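Local coordinates for LC-Est1C (Uncultured organism, PDB 3WYD), which probably hydrolyses carboxylic ester bonds as an alpha/beta-hydrolase-fold carboxylesterase, forming the C-terminal catalytic domain of a metagenome-derived enzyme, at residues P156-H161 with E186-E191. Sequence-based numbering, arbitrary orientation.
Sequences PQLVVH and EIKYIE
Just ahead of the strand, Pro156 CG lies 3.6 Å from Glu186 OE1, a plain van der Waals contact at the end of that extended side chain. Next, Gln157 N donates to Glu186 O, and Gln157 O accepts from Lys188 N at 3.0 Å; the Gln157 amide end turns away to Trp124 and to Ile155 O. Leu158 drops CD1 between two neighbours on the other strand, alongside the aliphatic stem of Lys188 and 3.8 Å from Ile190 CD1. This is the last parallel pair of the alpha/beta-hydrolase sheet, strand 187-192 being its outermost strand in the chain, and helix 171-181 makes the beta-alpha-beta crossover between the two. Val159 packs against Ser173 of that helix and is bonded through both backbone groups, Val159 N to Lys188 O and Val159 O to Ile190 N, the latter 2.8 Å and nearly straight at 163°. Val159 CG1, anti to its own backbone N (chi1 180°), meets Tyr189 CD1 at 3.7 Å, while Val159 CG2 reaches Ile187 CD1. Val160 adds a CA-H...O contact to Ile190 O, the carbonyl that also accepts His161 N. His161 CB rests by the edge of the Tyr189 ring, 3.8 Å from Tyr189 OH, and the imidazole leads off to Ser173 and Val168 O, near a probable Ser117-His197-Asp165 catalytic triad. Tyr189 OH donates to the anti lone pair of Glu191 OE1 at 2.7 Å, and Arg174 salt-bridges the other carboxylate oxygen.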
loop_
_atom_site.group_PDB
_atom_site.type_symbol
_atom_site.label_atom_id
_atom_site.label_comp_id
_atom_site.label_asym_id
_atom_site.label_seq_id
_atom_site.Cartn_x
_atom_site.Cartn_y
_atom_site.Cartn_z
ATOM N N PRO A 156 5.449 -9.809 21.530
ATOM C CA PRO A 156 5.152 -8.460 22.077
ATOM C C PRO A 156 5.181 -7.410 20.957
ATOM O O PRO A 156 6.100 -7.409 20.111
ATOM C CB PRO A 156 6.290 -8.210 23.074
ATOM C CG PRO A 156 6.791 -9.578 23.424
ATOM C CD PRO A 156 6.620 -10.430 22.142
ATOM N N GLN A 157 4.199 -6.517 20.981
ATOM C CA GLN A 157 3.999 -5.603 19.885
ATOM C C GLN A 157 3.937 -4.179 20.417
ATOM O O GLN A 157 3.233 -3.900 21.401
ATOM C CB GLN A 157 2.691 -5.941 19.188
ATOM C CG GLN A 157 2.827 -7.275 18.410
ATOM C CD GLN A 157 1.489 -7.877 18.021
ATOM O OE1 GLN A 157 0.670 -7.229 17.384
ATOM N NE2 GLN A 157 1.209 -9.080 18.534
ATOM N N LEU A 158 4.643 -3.266 19.759
ATOM C CA LEU A 158 4.479 -1.838 19.917
ATOM C C LEU A 158 3.780 -1.278 18.696
ATOM O O LEU A 158 4.269 -1.469 17.575
ATOM C CB LEU A 158 5.877 -1.197 20.016
ATOM C CG LEU A 158 5.824 0.340 20.057
ATOM C CD1 LEU A 158 5.342 0.783 21.449
ATOM C CD2 LEU A 158 7.178 0.949 19.810
ATOM N N VAL A 159 2.616 -0.682 18.897
ATOM C CA VAL A 159 1.803 -0.194 17.801
ATOM C C VAL A 159 1.777 1.328 17.880
ATOM O O VAL A 159 1.550 1.862 18.934
ATOM C CB VAL A 159 0.370 -0.717 17.898
ATOM C CG1 VAL A 159 -0.492 -0.186 16.730
ATOM C CG2 VAL A 159 0.373 -2.269 17.872
ATOM N N VAL A 160 2.029 2.003 16.752
ATOM C CA VAL A 160 2.029 3.489 16.712
ATOM C C VAL A 160 1.066 3.962 15.654
ATOM O O VAL A 160 1.032 3.398 14.545
ATOM C CB VAL A 160 3.412 4.011 16.385
ATOM C CG1 VAL A 160 3.397 5.533 16.246
ATOM C CG2 VAL A 160 4.422 3.580 17.428
ATOM N N HIS A 161 0.182 4.912 15.992
ATOM C CA HIS A 161 -0.690 5.468 14.954
ATOM C C HIS A 161 -1.069 6.863 15.352
ATOM O O HIS A 161 -1.295 7.125 16.534
ATOM C CB HIS A 161 -1.990 4.628 14.795
ATOM C CG HIS A 161 -2.534 4.572 13.398
ATOM N ND1 HIS A 161 -2.612 3.387 12.697
ATOM C CD2 HIS A 161 -2.984 5.539 12.563
ATOM C CE1 HIS A 161 -3.160 3.611 11.511
ATOM N NE2 HIS A 161 -3.339 4.921 11.381
ATOM N N GLU A 186 1.163 -9.169 24.944
ATOM C CA GLU A 186 1.877 -8.045 25.536
ATOM C C GLU A 186 1.965 -6.938 24.495
ATOM O O GLU A 186 2.634 -7.089 23.479
ATOM C CB GLU A 186 3.274 -8.466 26.001
ATOM C CG GLU A 186 4.005 -7.289 26.666
ATOM C CD GLU A 186 5.455 -7.535 26.978
ATOM O OE1 GLU A 186 5.967 -8.674 26.836
ATOM O OE2 GLU A 186 6.036 -6.506 27.411
ATOM N N ILE A 187 1.270 -5.842 24.725
ATOM C CA ILE A 187 1.100 -4.841 23.670
ATOM C C ILE A 187 1.139 -3.465 24.305
ATOM O O ILE A 187 0.593 -3.232 25.410
ATOM C CB ILE A 187 -0.174 -5.097 22.813
ATOM C CG1 ILE A 187 -0.260 -4.147 21.604
ATOM C CG2 ILE A 187 -1.447 -5.031 23.691
ATOM C CD1 ILE A 187 -1.109 -4.722 20.472
ATOM N N LYS A 188 1.824 -2.560 23.628
ATOM C CA LYS A 188 1.834 -1.165 23.998
ATOM C C LYS A 188 1.399 -0.364 22.793
ATOM O O LYS A 188 1.946 -0.541 21.699
ATOM C CB LYS A 188 3.242 -0.732 24.429
ATOM C CG LYS A 188 3.342 0.797 24.712
ATOM C CD LYS A 188 4.719 1.178 25.269
ATOM C CE LYS A 188 4.706 2.670 25.632
ATOM N NZ LYS A 188 5.941 3.065 26.339
ATOM N N TYR A 189 0.424 0.503 22.967
ATOM C CA TYR A 189 -0.096 1.237 21.826
ATOM C C TYR A 189 0.137 2.710 22.107
ATOM O O TYR A 189 -0.376 3.264 23.101
ATOM C CB TYR A 189 -1.589 0.947 21.688
ATOM C CG TYR A 189 -2.335 1.753 20.622
ATOM C CD1 TYR A 189 -1.705 2.069 19.417
ATOM C CD2 TYR A 189 -3.672 2.154 20.808
ATOM C CE1 TYR A 189 -2.412 2.785 18.414
ATOM C CE2 TYR A 189 -4.357 2.836 19.799
ATOM C CZ TYR A 189 -3.695 3.154 18.634
ATOM O OH TYR A 189 -4.349 3.853 17.642
ATOM N N ILE A 190 0.880 3.328 21.195
ATOM C CA ILE A 190 1.133 4.788 21.210
ATOM C C ILE A 190 0.242 5.400 20.165
ATOM O O ILE A 190 0.549 5.405 18.965
ATOM C CB ILE A 190 2.621 5.121 20.976
ATOM C CG1 ILE A 190 3.477 4.471 22.074
ATOM C CG2 ILE A 190 2.827 6.681 20.944
ATOM C CD1 ILE A 190 4.974 4.570 21.824
ATOM N N GLU A 191 -0.867 5.983 20.617
ATOM C CA GLU A 191 -1.730 6.732 19.715
ATOM C C GLU A 191 -1.418 8.218 19.893
ATOM O O GLU A 191 -1.490 8.735 21.023
ATOM C CB GLU A 191 -3.183 6.477 20.002
ATOM C CG GLU A 191 -4.065 7.092 18.911
ATOM C CD GLU A 191 -5.527 6.814 19.117
ATOM O OE1 GLU A 191 -5.947 5.647 18.973
ATOM O OE2 GLU A 191 -6.283 7.756 19.455
#